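Local coordinates for ribonuclease VapC (Haemophilus influenzae, PDB 6NKL), which is probably the toxin of a toxin-antitoxin pair, a magnesium-dependent ribonuclease of the PIN-domain family that cleaves RNA, at residues I77-L88 with N97-S108. Numbering follows the deposited sequence.
Sequences ICLHYGKWANTL and NNDLWIACHALS
Helices 77-88 and 97-108 of this PIN domain come closest in the backbone where Ile-77 CA faces Ser-108 CA, 5.1 Å away; their axes approach to 8.2 Å, with N-to-C directions 127° apart, closer to antiparallel than to parallel. The pair illustrates knobs-into-holes packing in an alpha/beta fold: Ile-77 fits among Trp-101, Cys-104, His-105 and Ser-108, and Tyr-81 among Asn-97, Leu-100, Trp-101 and Cys-104. With CG anti to the backbone N (chi1 -176°), the Tyr-81 ring swings across to lie face-to-face on the six-membered ring of Trp-101, centroids 3.9 Å apart and planes 16° from parallel. Cys-104 SG packs under the base of this knob, 3.4 Å from Tyr-81 CA, while Leu-100 splits its branches, CD2 to Tyr-81 CE1 and CD1 tip to tip with Leu-88 CD1. Toward the C-terminal end of 97-108, Leu-107 CB sits over the centre of the His-80 ring in a CH-pi contact. The second helix also carries Asp-99, a predicted magnesium ligand, and His-105, whose ND1 is hydrogen-bonded to Ser-37. At the phenol, Asn-98 ND2 of the second subunit is hydrogen-bonded to Tyr-81 OH, which also accepts a bent 2.6 Å hydrogen bond from Asn-97 ND2, arriving at the ring edge.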
loop_
_atom_site.group_PDB
_atom_site.type_symbol
_atom_site.label_atom_id
_atom_site.label_comp_id
_atom_site.label_asym_id
_atom_site.label_seq_id
_atom_site.Cartn_x
_atom_site.Cartn_y
_atom_site.Cartn_z
ATOM N N ILE B 77 -2.734 5.512 7.892
ATOM C CA ILE B 77 -1.666 4.650 7.378
ATOM C C ILE B 77 -0.655 5.484 6.599
ATOM O O ILE B 77 0.548 5.218 6.632
ATOM C CB ILE B 77 -2.247 3.510 6.516
ATOM C CG1 ILE B 77 -1.180 2.425 6.266
ATOM C CG2 ILE B 77 -2.730 4.067 5.181
ATOM C CD1 ILE B 77 -1.693 1.138 5.602
ATOM N N CYS B 78 -1.130 6.502 5.889
ATOM C CA CYS B 78 -0.259 7.324 5.043
ATOM C C CYS B 78 0.670 8.203 5.869
ATOM O O CYS B 78 1.826 8.431 5.487
ATOM C CB CYS B 78 -1.106 8.205 4.106
ATOM S SG CYS B 78 -2.252 7.243 3.063
ATOM N N LEU B 79 0.163 8.754 6.971
ATOM C CA LEU B 79 1.013 9.510 7.886
ATOM C C LEU B 79 2.141 8.643 8.414
ATOM O O LEU B 79 3.308 9.055 8.411
ATOM C CB LEU B 79 0.169 10.082 9.038
ATOM C CG LEU B 79 -1.052 10.890 8.547
ATOM C CD1 LEU B 79 -1.946 11.361 9.668
ATOM C CD2 LEU B 79 -0.599 12.097 7.683
ATOM N N HIS B 80 1.814 7.416 8.857
ATOM C CA HIS B 80 2.858 6.536 9.381
ATOM C C HIS B 80 3.813 6.098 8.294
ATOM O O HIS B 80 5.019 5.971 8.534
ATOM C CB HIS B 80 2.252 5.306 10.045
ATOM C CG HIS B 80 1.557 5.600 11.334
ATOM N ND1 HIS B 80 2.240 5.773 12.517
ATOM C CD2 HIS B 80 0.240 5.732 11.630
ATOM C CE1 HIS B 80 1.375 6.015 13.484
ATOM N NE2 HIS B 80 0.157 6.001 12.972
ATOM N N TYR B 81 3.294 5.782 7.109
ATOM C CA TYR B 81 4.185 5.362 6.034
ATOM C C TYR B 81 5.152 6.480 5.658
ATOM O O TYR B 81 6.340 6.230 5.457
ATOM C CB TYR B 81 3.379 4.921 4.824
ATOM C CG TYR B 81 4.214 4.383 3.687
ATOM C CD1 TYR B 81 4.403 3.025 3.528
ATOM C CD2 TYR B 81 4.805 5.227 2.773
ATOM C CE1 TYR B 81 5.159 2.531 2.485
ATOM C CE2 TYR B 81 5.549 4.734 1.716
ATOM C CZ TYR B 81 5.733 3.396 1.588
ATOM O OH TYR B 81 6.471 2.907 0.521
ATOM N N GLY B 82 4.666 7.728 5.568
ATOM C CA GLY B 82 5.555 8.829 5.230
ATOM C C GLY B 82 6.682 9.009 6.232
ATOM O O GLY B 82 7.826 9.264 5.854
ATOM N N LYS B 83 6.373 8.900 7.527
ATOM C CA LYS B 83 7.409 9.058 8.541
ATOM C C LYS B 83 8.449 7.965 8.415
ATOM O O LYS B 83 9.652 8.234 8.383
ATOM C CB LYS B 83 6.796 9.029 9.942
ATOM C CG LYS B 83 7.793 9.312 11.055
ATOM C CD LYS B 83 7.367 8.681 12.392
ATOM C CE LYS B 83 5.912 9.028 12.714
ATOM N NZ LYS B 83 5.387 8.326 13.941
ATOM N N TRP B 84 7.996 6.712 8.335
ATOM C CA TRP B 84 8.924 5.600 8.445
ATOM C C TRP B 84 9.633 5.333 7.131
ATOM O O TRP B 84 10.808 4.960 7.135
ATOM C CB TRP B 84 8.180 4.351 8.967
ATOM C CG TRP B 84 7.965 4.487 10.436
ATOM C CD1 TRP B 84 6.794 4.726 11.092
ATOM C CD2 TRP B 84 8.982 4.451 11.431
ATOM N NE1 TRP B 84 7.019 4.825 12.444
ATOM C CE2 TRP B 84 8.360 4.670 12.677
ATOM C CE3 TRP B 84 10.358 4.261 11.387
ATOM C CZ2 TRP B 84 9.076 4.699 13.881
ATOM C CZ3 TRP B 84 11.077 4.284 12.583
ATOM C CH2 TRP B 84 10.435 4.513 13.814
ATOM N N ALA B 85 8.967 5.552 6.003
ATOM C CA ALA B 85 9.680 5.522 4.726
ATOM C C ALA B 85 10.840 6.515 4.714
ATOM O O ALA B 85 11.913 6.231 4.172
ATOM C CB ALA B 85 8.735 5.850 3.575
ATOM N N ASN B 86 10.642 7.690 5.289
ATOM C CA ASN B 86 11.725 8.676 5.321
ATOM C C ASN B 86 12.862 8.198 6.218
ATOM O O ASN B 86 14.021 8.121 5.791
ATOM C CB ASN B 86 11.180 10.010 5.800
ATOM C CG ASN B 86 12.256 11.050 5.949
ATOM O OD1 ASN B 86 12.505 11.571 7.048
ATOM N ND2 ASN B 86 12.901 11.367 4.845
ATOM N N THR B 87 12.537 7.821 7.459
ATOM C CA THR B 87 13.549 7.292 8.370
ATOM C C THR B 87 14.271 6.099 7.760
ATOM O O THR B 87 15.503 6.027 7.798
ATOM C CB THR B 87 12.908 6.915 9.706
ATOM O OG1 THR B 87 12.409 8.089 10.368
ATOM C CG2 THR B 87 13.904 6.246 10.613
ATOM N N LEU B 88 13.536 5.172 7.155
ATOM C CA LEU B 88 14.169 3.956 6.677
ATOM C C LEU B 88 14.981 4.162 5.410
ATOM O O LEU B 88 15.719 3.251 5.018
ATOM C CB LEU B 88 13.105 2.876 6.451
ATOM C CG LEU B 88 12.378 2.377 7.709
ATOM C CD1 LEU B 88 11.209 1.475 7.360
ATOM C CD2 LEU B 88 13.309 1.626 8.613
ATOM N N ASN B 97 8.754 -3.365 0.832
ATOM C CA ASN B 97 7.730 -2.328 0.701
ATOM C C ASN B 97 6.395 -2.811 1.232
ATOM O O ASN B 97 5.710 -2.076 1.953
ATOM C CB ASN B 97 7.557 -1.843 -0.738
ATOM C CG ASN B 97 6.699 -0.506 -0.823
ATOM O OD1 ASN B 97 5.850 -0.341 -1.716
ATOM N ND2 ASN B 97 6.916 0.411 0.126
ATOM N N ASN B 98 6.005 -4.040 0.898
ATOM C CA ASN B 98 4.724 -4.544 1.377
ATOM C C ASN B 98 4.762 -4.812 2.880
ATOM O O ASN B 98 3.765 -4.590 3.573
ATOM C CB ASN B 98 4.320 -5.798 0.613
ATOM C CG ASN B 98 3.697 -5.469 -0.742
ATOM O OD1 ASN B 98 3.228 -4.350 -0.958
ATOM N ND2 ASN B 98 3.668 -6.440 -1.642
ATOM N N ASP B 99 5.906 -5.269 3.408
ATOM C CA ASP B 99 6.040 -5.398 4.856
ATOM C C ASP B 99 5.895 -4.044 5.528
ATOM O O ASP B 99 5.297 -3.931 6.603
ATOM C CB ASP B 99 7.383 -6.012 5.217
ATOM C CG ASP B 99 7.393 -7.560 5.082
ATOM O OD1 ASP B 99 6.290 -8.187 5.004
ATOM O OD2 ASP B 99 8.520 -8.145 5.080
ATOM N N LEU B 100 6.422 -2.996 4.898
ATOM C CA LEU B 100 6.318 -1.667 5.487
ATOM C C LEU B 100 4.881 -1.186 5.506
ATOM O O LEU B 100 4.423 -0.628 6.506
ATOM C CB LEU B 100 7.163 -0.670 4.715
ATOM C CG LEU B 100 7.182 0.752 5.255
ATOM C CD1 LEU B 100 7.712 0.757 6.681
ATOM C CD2 LEU B 100 8.059 1.602 4.360
ATOM N N TRP B 101 4.159 -1.357 4.395
ATOM C CA TRP B 101 2.752 -0.977 4.392
ATOM C C TRP B 101 2.012 -1.719 5.499
ATOM O O TRP B 101 1.206 -1.128 6.207
ATOM C CB TRP B 101 2.123 -1.249 3.023
ATOM C CG TRP B 101 2.370 -0.164 2.036
ATOM C CD1 TRP B 101 3.175 -0.218 0.926
ATOM C CD2 TRP B 101 1.809 1.150 2.058
ATOM N NE1 TRP B 101 3.134 0.976 0.252
ATOM C CE2 TRP B 101 2.308 1.836 0.931
ATOM C CE3 TRP B 101 0.940 1.817 2.925
ATOM C CZ2 TRP B 101 1.963 3.146 0.659
ATOM C CZ3 TRP B 101 0.600 3.108 2.653
ATOM C CH2 TRP B 101 1.111 3.767 1.530
ATOM N N ILE B 102 2.329 -3.000 5.702
ATOM C CA ILE B 102 1.636 -3.807 6.699
ATOM C C ILE B 102 1.924 -3.270 8.094
ATOM O O ILE B 102 1.003 -3.025 8.889
ATOM C CB ILE B 102 2.047 -5.285 6.541
ATOM C CG1 ILE B 102 1.473 -5.856 5.254
ATOM C CG2 ILE B 102 1.538 -6.175 7.694
ATOM C CD1 ILE B 102 2.059 -7.217 4.901
ATOM N N ALA B 103 3.198 -2.981 8.372
ATOM C CA ALA B 103 3.571 -2.405 9.662
ATOM C C ALA B 103 2.831 -1.096 9.908
ATOM O O ALA B 103 2.288 -0.863 10.998
ATOM C CB ALA B 103 5.088 -2.197 9.725
ATOM N N CYS B 104 2.798 -0.223 8.899
ATOM C CA CYS B 104 2.128 1.056 9.071
ATOM C C CYS B 104 0.628 0.865 9.236
ATOM O O CYS B 104 -0.019 1.643 9.942
ATOM C CB CYS B 104 2.424 1.972 7.877
ATOM S SG CYS B 104 4.168 2.427 7.834
ATOM N N HIS B 105 0.052 -0.141 8.573
ATOM C CA HIS B 105 -1.349 -0.459 8.829
ATOM C C HIS B 105 -1.575 -0.779 10.301
ATOM O O HIS B 105 -2.469 -0.215 10.947
ATOM C CB HIS B 105 -1.789 -1.614 7.977
ATOM C CG HIS B 105 -3.255 -1.627 7.703
ATOM N ND1 HIS B 105 -3.809 -2.355 6.668
ATOM C CD2 HIS B 105 -4.288 -1.013 8.330
ATOM C CE1 HIS B 105 -5.117 -2.154 6.648
ATOM N NE2 HIS B 105 -5.435 -1.364 7.657
ATOM N N ALA B 106 -0.765 -1.678 10.854
ATOM C CA ALA B 106 -0.868 -1.964 12.281
ATOM C C ALA B 106 -0.691 -0.692 13.116
ATOM O O ALA B 106 -1.460 -0.452 14.049
ATOM C CB ALA B 106 0.165 -3.015 12.682
ATOM N N LEU B 107 0.297 0.148 12.786
ATOM C CA LEU B 107 0.448 1.411 13.517
ATOM C C LEU B 107 -0.830 2.234 13.458
ATOM O O LEU B 107 -1.264 2.806 14.459
ATOM C CB LEU B 107 1.604 2.233 12.954
ATOM C CG LEU B 107 3.004 1.735 13.277
ATOM C CD1 LEU B 107 3.954 2.570 12.492
ATOM C CD2 LEU B 107 3.298 1.871 14.782
ATOM N N SER B 108 -1.461 2.288 12.295
ATOM C CA SER B 108 -2.624 3.139 12.123
ATOM C C SER B 108 -3.817 2.643 12.915
ATOM O O SER B 108 -4.749 3.409 13.149
ATOM C CB SER B 108 -3.027 3.218 10.645
ATOM O OG SER B 108 -3.597 1.977 10.239
#